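Local coordinates for protein SxtG (Microseira wollei, PDB 6U1R) that acts as an amidinotransferase in the saxitoxin biosynthetic pathway, probably passing the amidino group through a covalent enzyme intermediate, at residues A[192-197]-A[202-207]; A[248-253]-A[377-382]; A[352-357]-A[364-369]. All blocks are in the same frame, centred on the assembly; numbering follows the deposited sequence.

Contact 1 of 3, residues A[192-197]-A[202-207]; sequences FNFQFP and PSRFVV
Phe-194 and Val-206, with CA atoms 6.0 Å apart, and Pro-197 and Ser-203, with CA atoms 6.3 Å apart, bring two irregular segments side by side in nearly opposite directions, 157° apart end to end. The Phe-194 ring extends along the backbone of 204-206 because its CG stands anti to its own N (chi1 -180°). Arg-204 O meets it at the edge, in plane, 3.5 Å from CZ, while Val-206 N lies over one face; Trp-59 and His-232 also meet this ring. Arg-204 reaches back, bent at chi3, and its NH2 donates to Gln-195 O at 3.2 Å. The N-H...O angle of 142° marks a bent bond, and the oxygen sits somewhat out of the guanidinium plane. Pro-197 CG covers one guanidinium face toward its rim. A water accepts from Gln-195 N and, weakly, from Arg-204 NH1, adding a second bridge. Pro-202 O, 3.4 Å from Pro-197 CG, is buried without a polar partner in the model. Both segments belong to the long irregular loop between strands 176-179 and 219-222 of the amidinotransferase fold, whose Val-206 side chain lies about 11 Å from that of Asp-215, a predicted active-site residue.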
loop_
_atom_site.group_PDB
_atom_site.type_symbol
_atom_site.label_atom_id
_atom_site.label_comp_id
_atom_site.label_asym_id
_atom_site.label_seq_id
_atom_site.Cartn_x
_atom_site.Cartn_y
_atom_site.Cartn_z
ATOM N N PHE A 192 -11.621 -22.690 1.477
ATOM C CA PHE A 192 -10.990 -24.002 1.392
ATOM C C PHE A 192 -11.981 -25.119 1.094
ATOM O O PHE A 192 -11.559 -26.266 0.929
ATOM C CB PHE A 192 -10.208 -24.286 2.677
ATOM C CG PHE A 192 -8.939 -23.487 2.782
ATOM C CD1 PHE A 192 -7.783 -23.918 2.147
ATOM C CD2 PHE A 192 -8.910 -22.282 3.471
ATOM C CE1 PHE A 192 -6.609 -23.179 2.223
ATOM C CE2 PHE A 192 -7.736 -21.535 3.559
ATOM C CZ PHE A 192 -6.585 -21.984 2.935
ATOM N N ASN A 193 -13.272 -24.815 0.974
ATOM C CA ASN A 193 -14.252 -25.779 0.495
ATOM C C ASN A 193 -14.622 -25.545 -0.967
ATOM O O ASN A 193 -15.619 -26.092 -1.443
ATOM C CB ASN A 193 -15.500 -25.740 1.375
ATOM C CG ASN A 193 -15.185 -26.033 2.832
ATOM O OD1 ASN A 193 -14.356 -26.889 3.133
ATOM N ND2 ASN A 193 -15.823 -25.303 3.739
ATOM N N PHE A 194 -13.823 -24.765 -1.697
ATOM C CA PHE A 194 -14.225 -24.346 -3.032
ATOM C C PHE A 194 -14.332 -25.539 -3.978
ATOM O O PHE A 194 -13.522 -26.467 -3.927
ATOM C CB PHE A 194 -13.237 -23.327 -3.609
ATOM C CG PHE A 194 -13.612 -22.851 -4.984
ATOM C CD1 PHE A 194 -14.534 -21.828 -5.140
ATOM C CD2 PHE A 194 -13.066 -23.439 -6.120
ATOM C CE1 PHE A 194 -14.897 -21.384 -6.405
ATOM C CE2 PHE A 194 -13.425 -22.998 -7.388
ATOM C CZ PHE A 194 -14.346 -21.981 -7.532
ATOM N N GLN A 195 -15.342 -25.496 -4.847
ATOM C CA GLN A 195 -15.462 -26.379 -5.999
ATOM C C GLN A 195 -15.997 -25.560 -7.166
ATOM O O GLN A 195 -16.809 -24.650 -6.976
ATOM C CB GLN A 195 -16.416 -27.572 -5.740
ATOM C CG GLN A 195 -16.044 -28.442 -4.562
ATOM C CD GLN A 195 -14.740 -29.199 -4.752
ATOM O OE1 GLN A 195 -14.207 -29.300 -5.860
ATOM N NE2 GLN A 195 -14.221 -29.742 -3.663
ATOM N N PHE A 196 -15.551 -25.885 -8.377
ATOM C CA PHE A 196 -16.065 -25.177 -9.540
ATOM C C PHE A 196 -17.591 -25.266 -9.556
ATOM O O PHE A 196 -18.149 -26.315 -9.209
ATOM C CB PHE A 196 -15.503 -25.764 -10.836
ATOM C CG PHE A 196 -14.031 -25.495 -11.058
ATOM C CD1 PHE A 196 -13.533 -24.202 -11.129
ATOM C CD2 PHE A 196 -13.154 -26.550 -11.239
ATOM C CE1 PHE A 196 -12.168 -23.975 -11.348
ATOM C CE2 PHE A 196 -11.803 -26.329 -11.470
ATOM C CZ PHE A 196 -11.311 -25.036 -11.522
ATOM N N PRO A 197 -18.296 -24.198 -9.930
ATOM C CA PRO A 197 -19.753 -24.288 -10.097
ATOM C C PRO A 197 -20.148 -25.285 -11.178
ATOM O O PRO A 197 -19.369 -25.624 -12.067
ATOM C CB PRO A 197 -20.160 -22.867 -10.504
ATOM C CG PRO A 197 -19.023 -21.989 -10.168
ATOM C CD PRO A 197 -17.791 -22.826 -10.121
ATOM N N PRO A 202 -24.295 -19.991 -10.924
ATOM C CA PRO A 202 -23.563 -18.730 -11.110
ATOM C C PRO A 202 -22.076 -18.888 -10.823
ATOM O O PRO A 202 -21.638 -19.795 -10.117
ATOM C CB PRO A 202 -24.221 -17.783 -10.096
ATOM C CG PRO A 202 -24.794 -18.687 -9.056
ATOM C CD PRO A 202 -25.254 -19.907 -9.808
ATOM N N SER A 203 -21.298 -17.979 -11.390
ATOM C CA SER A 203 -19.856 -18.042 -11.216
ATOM C C SER A 203 -19.487 -17.869 -9.746
ATOM O O SER A 203 -20.222 -17.272 -8.957
ATOM C CB SER A 203 -19.168 -16.970 -12.057
ATOM O OG SER A 203 -19.541 -15.674 -11.634
ATOM N N ARG A 204 -18.327 -18.399 -9.388
ATOM C CA ARG A 204 -17.810 -18.334 -8.032
ATOM C C ARG A 204 -16.308 -18.548 -8.122
ATOM O O ARG A 204 -15.834 -19.241 -9.022
ATOM C CB ARG A 204 -18.463 -19.390 -7.125
ATOM C CG ARG A 204 -19.963 -19.140 -6.890
ATOM C CD ARG A 204 -20.574 -20.057 -5.837
ATOM N NE ARG A 204 -20.611 -21.463 -6.252
ATOM C CZ ARG A 204 -19.610 -22.324 -6.079
ATOM N NH1 ARG A 204 -18.483 -21.921 -5.504
ATOM N NH2 ARG A 204 -19.737 -23.588 -6.485
ATOM N N PHE A 205 -15.575 -17.938 -7.196
ATOM C CA PHE A 205 -14.121 -18.012 -7.201
ATOM C C PHE A 205 -13.614 -18.283 -5.798
ATOM O O PHE A 205 -14.362 -18.208 -4.821
ATOM C CB PHE A 205 -13.527 -16.728 -7.777
ATOM C CG PHE A 205 -14.059 -16.407 -9.122
ATOM C CD1 PHE A 205 -13.636 -17.123 -10.225
ATOM C CD2 PHE A 205 -15.013 -15.426 -9.283
ATOM C CE1 PHE A 205 -14.146 -16.860 -11.470
ATOM C CE2 PHE A 205 -15.538 -15.159 -10.534
ATOM C CZ PHE A 205 -15.099 -15.873 -11.626
ATOM N N VAL A 206 -12.310 -18.577 -5.706
ATOM C CA VAL A 206 -11.737 -19.073 -4.450
ATOM C C VAL A 206 -11.544 -17.970 -3.406
ATOM O O VAL A 206 -11.587 -18.253 -2.203
ATOM C CB VAL A 206 -10.419 -19.822 -4.725
ATOM C CG1 VAL A 206 -9.341 -18.881 -5.184
ATOM C CG2 VAL A 206 -9.963 -20.602 -3.497
ATOM N N VAL A 207 -11.322 -16.711 -3.808
ATOM C CA VAL A 207 -11.164 -15.665 -2.799
ATOM C C VAL A 207 -12.517 -15.322 -2.193
ATOM O O VAL A 207 -13.572 -15.415 -2.849
ATOM C CB VAL A 207 -10.484 -14.390 -3.335
ATOM C CG1 VAL A 207 -8.968 -14.587 -3.460
ATOM C CG2 VAL A 207 -11.108 -13.928 -4.619
HETATM O O HOH W 1 -17.767 -23.834 -3.723
#

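Contact 2 of 3, residues A[248-253]-A[377-382]; sequences DEYRIH and GTLQSY
Leu-379 supplies the apolar part of this contact, one branch touching Tyr-250 and the other Glu-249. With CG anti to the backbone N (chi1 -180°), Leu-379 extends from the tail toward 248-253, where CD1 approaches Tyr-250 CE1 at 3.7 Å. The two side chains cross obliquely, CD1 also lying 3.8 Å from Tyr-250 OH, so the methyl group meets the hydroxyl end of the ring. The other branch, CD2, comes within 4.2 Å of Glu-249 CB. The glutamate contributes its aliphatic root here, while its OE1 forms a salt bridge with Arg-224. Tyr-250 also rests on Tyr-31.

The polar part is a single hydrogen bond. Arg-251 NH2 donates to Ser-381 OG at 3.1 Å, with the oxygen close to the guanidinium plane and an N-H...O angle of 140°. Arg-251 reaches it through a bend at chi3 (-73°). The stronger partner of this guanidinium is Asp-225, which forms a salt bridge with NE and probably helps fix its orientation. Asp-225 OD1 is shared with His-253 NE2.

The two backbones do not pair: the CA atoms of Glu-249 and Leu-379 are 9.1 Å apart, and those of Tyr-250 and Ser-381 9.5 Å. Arg-224 links them indirectly through backbone hydrogen bonds with both Arg-251 and Gln-380.

Strand 251-255 is an outermost strand, within this chain, of the sheet formed with 219-222 and 225-229. Parallel strands 225-229 and 251-255, joined by helix 236-245, form a beta-alpha-beta crossover, and the contact sets the C-terminal tail, beyond strand 370-375, against the start of its second strand, on the protein surface away from the predicted catalytic residues.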
loop_
_atom_site.group_PDB
_atom_site.type_symbol
_atom_site.label_atom_id
_atom_site.label_comp_id
_atom_site.label_asym_id
_atom_site.label_seq_id
_atom_site.Cartn_x
_atom_site.Cartn_y
_atom_site.Cartn_z
ATOM N N ASP A 248 -13.255 10.290 -8.166
ATOM C CA ASP A 248 -13.392 11.666 -8.647
ATOM C C ASP A 248 -13.463 11.736 -10.168
ATOM O O ASP A 248 -14.106 12.644 -10.718
ATOM C CB ASP A 248 -12.220 12.527 -8.156
ATOM C CG ASP A 248 -12.264 12.796 -6.656
ATOM O OD1 ASP A 248 -13.340 12.655 -6.049
ATOM O OD2 ASP A 248 -11.209 13.157 -6.091
ATOM N N GLU A 249 -12.805 10.811 -10.873
ATOM C CA GLU A 249 -12.652 10.948 -12.316
ATOM C C GLU A 249 -13.013 9.707 -13.119
ATOM O O GLU A 249 -13.188 9.831 -14.335
ATOM C CB GLU A 249 -11.207 11.339 -12.681
ATOM C CG GLU A 249 -10.634 12.573 -11.962
ATOM C CD GLU A 249 -11.319 13.881 -12.337
ATOM O OE1 GLU A 249 -12.110 13.916 -13.302
ATOM O OE2 GLU A 249 -11.067 14.890 -11.644
ATOM N N TYR A 250 -13.148 8.530 -12.495
ATOM C CA TYR A 250 -13.257 7.271 -13.222
ATOM C C TYR A 250 -14.486 6.487 -12.782
ATOM O O TYR A 250 -14.951 6.590 -11.643
ATOM C CB TYR A 250 -12.003 6.394 -13.014
ATOM C CG TYR A 250 -10.769 7.027 -13.567
ATOM C CD1 TYR A 250 -10.390 6.809 -14.879
ATOM C CD2 TYR A 250 -9.997 7.884 -12.792
ATOM C CE1 TYR A 250 -9.256 7.407 -15.410
ATOM C CE2 TYR A 250 -8.858 8.478 -13.304
ATOM C CZ TYR A 250 -8.503 8.242 -14.625
ATOM O OH TYR A 250 -7.377 8.834 -15.139
ATOM N N ARG A 251 -14.994 5.692 -13.711
ATOM C CA ARG A 251 -16.089 4.768 -13.472
ATOM C C ARG A 251 -15.605 3.372 -13.824
ATOM O O ARG A 251 -15.087 3.163 -14.926
ATOM C CB ARG A 251 -17.307 5.126 -14.329
ATOM C CG ARG A 251 -17.793 6.561 -14.164
ATOM C CD ARG A 251 -18.759 6.953 -15.283
ATOM N NE ARG A 251 -18.099 7.161 -16.584
ATOM C CZ ARG A 251 -17.910 8.346 -17.177
ATOM N NH1 ARG A 251 -18.314 9.477 -16.605
ATOM N NH2 ARG A 251 -17.317 8.408 -18.369
ATOM N N ILE A 252 -15.791 2.422 -12.906
ATOM C CA ILE A 252 -15.394 1.031 -13.120
ATOM C C ILE A 252 -16.627 0.175 -13.372
ATOM O O ILE A 252 -17.560 0.158 -12.556
ATOM C CB ILE A 252 -14.604 0.485 -11.921
ATOM C CG1 ILE A 252 -13.437 1.425 -11.610
ATOM C CG2 ILE A 252 -14.152 -0.960 -12.213
ATOM C CD1 ILE A 252 -12.462 0.882 -10.599
ATOM N N HIS A 253 -16.603 -0.565 -14.479
ATOM C CA HIS A 253 -17.693 -1.430 -14.913
ATOM C C HIS A 253 -17.230 -2.870 -14.781
ATOM O O HIS A 253 -16.123 -3.196 -15.204
ATOM C CB HIS A 253 -18.060 -1.142 -16.364
ATOM C CG HIS A 253 -18.343 0.302 -16.626
ATOM N ND1 HIS A 253 -19.603 0.847 -16.502
ATOM C CD2 HIS A 253 -17.518 1.318 -16.970
ATOM C CE1 HIS A 253 -19.543 2.141 -16.779
ATOM N NE2 HIS A 253 -18.289 2.452 -17.063
ATOM N N GLY A 377 -1.210 11.309 -24.613
ATOM C CA GLY A 377 -2.639 11.551 -24.627
ATOM C C GLY A 377 -3.144 12.158 -23.334
ATOM O O GLY A 377 -2.382 12.477 -22.419
ATOM N N THR A 378 -4.467 12.313 -23.294
ATOM C CA THR A 378 -5.203 12.974 -22.220
ATOM C C THR A 378 -6.375 12.095 -21.791
ATOM O O THR A 378 -6.676 11.080 -22.421
ATOM C CB THR A 378 -5.719 14.342 -22.682
ATOM O OG1 THR A 378 -6.399 14.157 -23.928
ATOM C CG2 THR A 378 -4.574 15.340 -22.876
ATOM N N LEU A 379 -7.047 12.497 -20.709
ATOM C CA LEU A 379 -8.214 11.777 -20.193
ATOM C C LEU A 379 -9.469 12.171 -20.966
ATOM O O LEU A 379 -9.841 13.352 -20.985
ATOM C CB LEU A 379 -8.413 12.076 -18.711
ATOM C CG LEU A 379 -9.601 11.386 -18.034
ATOM C CD1 LEU A 379 -9.474 9.853 -18.134
ATOM C CD2 LEU A 379 -9.689 11.824 -16.575
ATOM N N GLN A 380 -10.136 11.182 -21.565
ATOM C CA GLN A 380 -11.378 11.395 -22.286
ATOM C C GLN A 380 -12.389 10.312 -21.927
ATOM O O GLN A 380 -12.055 9.276 -21.334
ATOM C CB GLN A 380 -11.111 11.406 -23.780
ATOM C CG GLN A 380 -10.103 12.507 -24.173
ATOM C CD GLN A 380 -9.221 12.077 -25.273
ATOM O OE1 GLN A 380 -8.092 11.639 -25.060
ATOM N NE2 GLN A 380 -9.740 12.135 -26.471
ATOM N N SER A 381 -13.645 10.567 -22.286
ATOM C CA SER A 381 -14.691 9.552 -22.291
ATOM C C SER A 381 -15.004 9.164 -23.731
ATOM O O SER A 381 -15.107 10.030 -24.612
ATOM C CB SER A 381 -15.958 10.047 -21.600
ATOM O OG SER A 381 -15.711 10.321 -20.234
ATOM N N TYR A 382 -15.175 7.863 -23.966
ATOM C CA TYR A 382 -15.248 7.317 -25.316
ATOM C C TYR A 382 -16.586 6.683 -25.673
ATOM O O TYR A 382 -16.734 6.186 -26.797
ATOM C CB TYR A 382 -14.153 6.256 -25.518
ATOM C CG TYR A 382 -12.761 6.804 -25.436
ATOM C CD1 TYR A 382 -12.105 6.908 -24.206
ATOM C CD2 TYR A 382 -12.095 7.237 -26.567
ATOM C CE1 TYR A 382 -10.836 7.439 -24.115
ATOM C CE2 TYR A 382 -10.811 7.785 -26.482
ATOM C CZ TYR A 382 -10.188 7.879 -25.239
ATOM O OH TYR A 382 -8.914 8.422 -25.109
#

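Contact 3 of 3, residues A[352-357]-A[364-369]; sequences IVCSFE and GSFHCA
The loop carrying Cys-368, the predicted amidino-cysteine residue of the active site, is packed through Phe-366 against Phe-356, just beyond the end of strand 350-354. The two rings form an offset stack, with centroids 4.6 Å apart and planes inclined by 20°. Their overlap is partial: the side chains slide past each other in opposite directions, so that Phe-366 CE1 lies over a face of the Phe-356 ring, 3.4 Å from its CG. Phe-356 has an unusual chi1 of -148°, well off the staggered anti position, which suggests some torsional strain in placing its ring here. Tyr-359 also stacks on this ring, and Phe-96 of helix 83-102 meets both members of the pair.

Cys-354 approaches Phe-366 from the strand. Its O lies at the ring edge, in plane, 3.7 Å from CZ, while SG makes an oblique sulfur-aromatic contact, 5.3 Å from the ring centroid and 72° off the normal. This strand is, within this chain, an outer member of the mixed sheet with 324-325 and 330-334, and the loop after it leads directly into strand 370-375, the topology placing Cys-368 at the entrance to that strand.

Ser-365 and Ala-369 border Phe-356 at its edge. Ser-365 OG lies 3.6 Å from Phe-356 CD2 and also over a face of the Phe-366 ring, toward its rim, while Ala-369 CB comes within 4.3 Å of Phe-356 CZ. A hydrogen bond from Ala-369 N to Ser-365 O, 2.9 Å long, closes a single turn over residues 366-368, which have helical backbone angles but form no regular helix. Asn-322 OD1 accepts from Cys-368 N, and His-367 ND1 and NE2 are hydrogen-bonded to Asp-266 and Glu-33 respectively.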
loop_
_atom_site.group_PDB
_atom_site.type_symbol
_atom_site.label_atom_id
_atom_site.label_comp_id
_atom_site.label_asym_id
_atom_site.label_seq_id
_atom_site.Cartn_x
_atom_site.Cartn_y
_atom_site.Cartn_z
ATOM N N ILE A 352 1.938 -6.619 -36.187
ATOM C CA ILE A 352 3.377 -6.828 -36.187
ATOM C C ILE A 352 3.607 -8.139 -35.454
ATOM O O ILE A 352 3.273 -8.257 -34.268
ATOM C CB ILE A 352 4.121 -5.661 -35.521
ATOM C CG1 ILE A 352 3.786 -4.353 -36.246
ATOM C CG2 ILE A 352 5.617 -5.930 -35.526
ATOM C CD1 ILE A 352 4.073 -3.104 -35.460
ATOM N N VAL A 353 4.111 -9.132 -36.166
ATOM C CA VAL A 353 4.139 -10.499 -35.670
ATOM C C VAL A 353 5.420 -10.732 -34.887
ATOM O O VAL A 353 6.485 -10.214 -35.231
ATOM C CB VAL A 353 4.003 -11.490 -36.843
ATOM C CG1 VAL A 353 4.211 -12.880 -36.363
ATOM C CG2 VAL A 353 2.609 -11.363 -37.473
ATOM N N CYS A 354 5.318 -11.544 -33.828
ATOM C CA CYS A 354 6.459 -11.875 -32.978
ATOM C C CYS A 354 6.285 -13.280 -32.405
ATOM O O CYS A 354 5.200 -13.606 -31.918
ATOM C CB CYS A 354 6.584 -10.840 -31.842
ATOM S SG CYS A 354 8.064 -11.047 -30.781
ATOM N N SER A 355 7.344 -14.101 -32.430
ATOM C CA SER A 355 7.322 -15.402 -31.761
ATOM C C SER A 355 7.468 -15.204 -30.254
ATOM O O SER A 355 8.373 -14.494 -29.797
ATOM C CB SER A 355 8.445 -16.313 -32.267
ATOM O OG SER A 355 8.313 -16.576 -33.653
ATOM N N PHE A 356 6.576 -15.830 -29.482
ATOM C CA PHE A 356 6.492 -15.530 -28.057
ATOM C C PHE A 356 5.854 -16.648 -27.237
ATOM O O PHE A 356 5.597 -16.453 -26.045
ATOM C CB PHE A 356 5.717 -14.218 -27.855
ATOM C CG PHE A 356 6.171 -13.408 -26.651
ATOM C CD1 PHE A 356 7.482 -12.980 -26.541
ATOM C CD2 PHE A 356 5.286 -13.063 -25.641
ATOM C CE1 PHE A 356 7.905 -12.219 -25.455
ATOM C CE2 PHE A 356 5.696 -12.303 -24.553
ATOM C CZ PHE A 356 7.022 -11.888 -24.461
ATOM N N GLU A 357 5.605 -17.826 -27.833
ATOM C CA GLU A 357 5.002 -18.910 -27.052
ATOM C C GLU A 357 5.898 -19.409 -25.926
ATOM O O GLU A 357 5.380 -20.012 -24.974
ATOM C CB GLU A 357 4.626 -20.099 -27.932
ATOM C CG GLU A 357 3.504 -19.790 -28.885
ATOM C CD GLU A 357 2.834 -21.032 -29.420
ATOM O OE1 GLU A 357 3.515 -22.084 -29.564
ATOM O OE2 GLU A 357 1.615 -20.952 -29.685
ATOM N N GLY A 364 2.089 -15.266 -19.138
ATOM C CA GLY A 364 1.726 -14.062 -19.866
ATOM C C GLY A 364 2.123 -14.100 -21.328
ATOM O O GLY A 364 2.911 -14.938 -21.770
ATOM N N SER A 365 1.563 -13.148 -22.080
ATOM C CA SER A 365 2.075 -12.820 -23.404
ATOM C C SER A 365 2.333 -11.313 -23.426
ATOM O O SER A 365 2.652 -10.741 -22.380
ATOM C CB SER A 365 1.105 -13.280 -24.501
ATOM O OG SER A 365 1.682 -13.140 -25.794
ATOM N N PHE A 366 2.187 -10.651 -24.583
ATOM C CA PHE A 366 2.736 -9.297 -24.750
ATOM C C PHE A 366 2.118 -8.294 -23.771
ATOM O O PHE A 366 2.822 -7.457 -23.191
ATOM C CB PHE A 366 2.517 -8.800 -26.184
ATOM C CG PHE A 366 2.984 -9.764 -27.234
ATOM C CD1 PHE A 366 4.341 -10.004 -27.425
ATOM C CD2 PHE A 366 2.059 -10.451 -28.023
ATOM C CE1 PHE A 366 4.765 -10.905 -28.386
ATOM C CE2 PHE A 366 2.470 -11.334 -28.972
ATOM C CZ PHE A 366 3.819 -11.571 -29.162
ATOM N N HIS A 367 0.791 -8.310 -23.627
ATOM C CA HIS A 367 0.157 -7.358 -22.725
ATOM C C HIS A 367 0.553 -7.627 -21.273
ATOM O O HIS A 367 0.842 -6.690 -20.524
ATOM C CB HIS A 367 -1.362 -7.390 -22.929
ATOM C CG HIS A 367 -2.110 -6.296 -22.221
ATOM N ND1 HIS A 367 -2.792 -6.508 -21.041
ATOM C CD2 HIS A 367 -2.317 -4.997 -22.544
ATOM C CE1 HIS A 367 -3.379 -5.388 -20.662
ATOM N NE2 HIS A 367 -3.106 -4.451 -21.553
ATOM N N CYS A 368 0.601 -8.901 -20.865
ATOM C CA CYS A 368 1.011 -9.257 -19.503
ATOM C C CYS A 368 2.443 -8.827 -19.215
ATOM O O CYS A 368 2.773 -8.462 -18.082
ATOM C CB CYS A 368 0.924 -10.764 -19.292
ATOM S SG CYS A 368 -0.735 -11.390 -19.343
ATOM N N ALA A 369 3.316 -8.950 -20.218
ATOM C CA ALA A 369 4.743 -8.740 -20.095
ATOM C C ALA A 369 5.127 -7.271 -20.078
ATOM O O ALA A 369 6.322 -6.978 -19.959
ATOM C CB ALA A 369 5.471 -9.444 -21.250
#

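In the fold
Contact 3 is wholly buried, contact 1 partly so, and contact 2 lies at the surface. Their chemistry follows: contact 3 relies on aromatic and sulfur packing without a cross-segment hydrogen bond, whereas contacts 1 and 2 each combine apolar contacts with one arginine hydrogen bond, to a backbone carbonyl in the first and a serine hydroxyl in the second. Contacts 2 and 3 flank the same element, strand 370-375, with 364-369 entering it and 377-382 following it; contact 1 closes earlier in the chain. Contacts 1 and 3 lie on opposite sides of the chain's centre, their centres 30 Å apart. No two of the three touch, the nearest atoms of contacts 1 and 2 being about 13 Å apart.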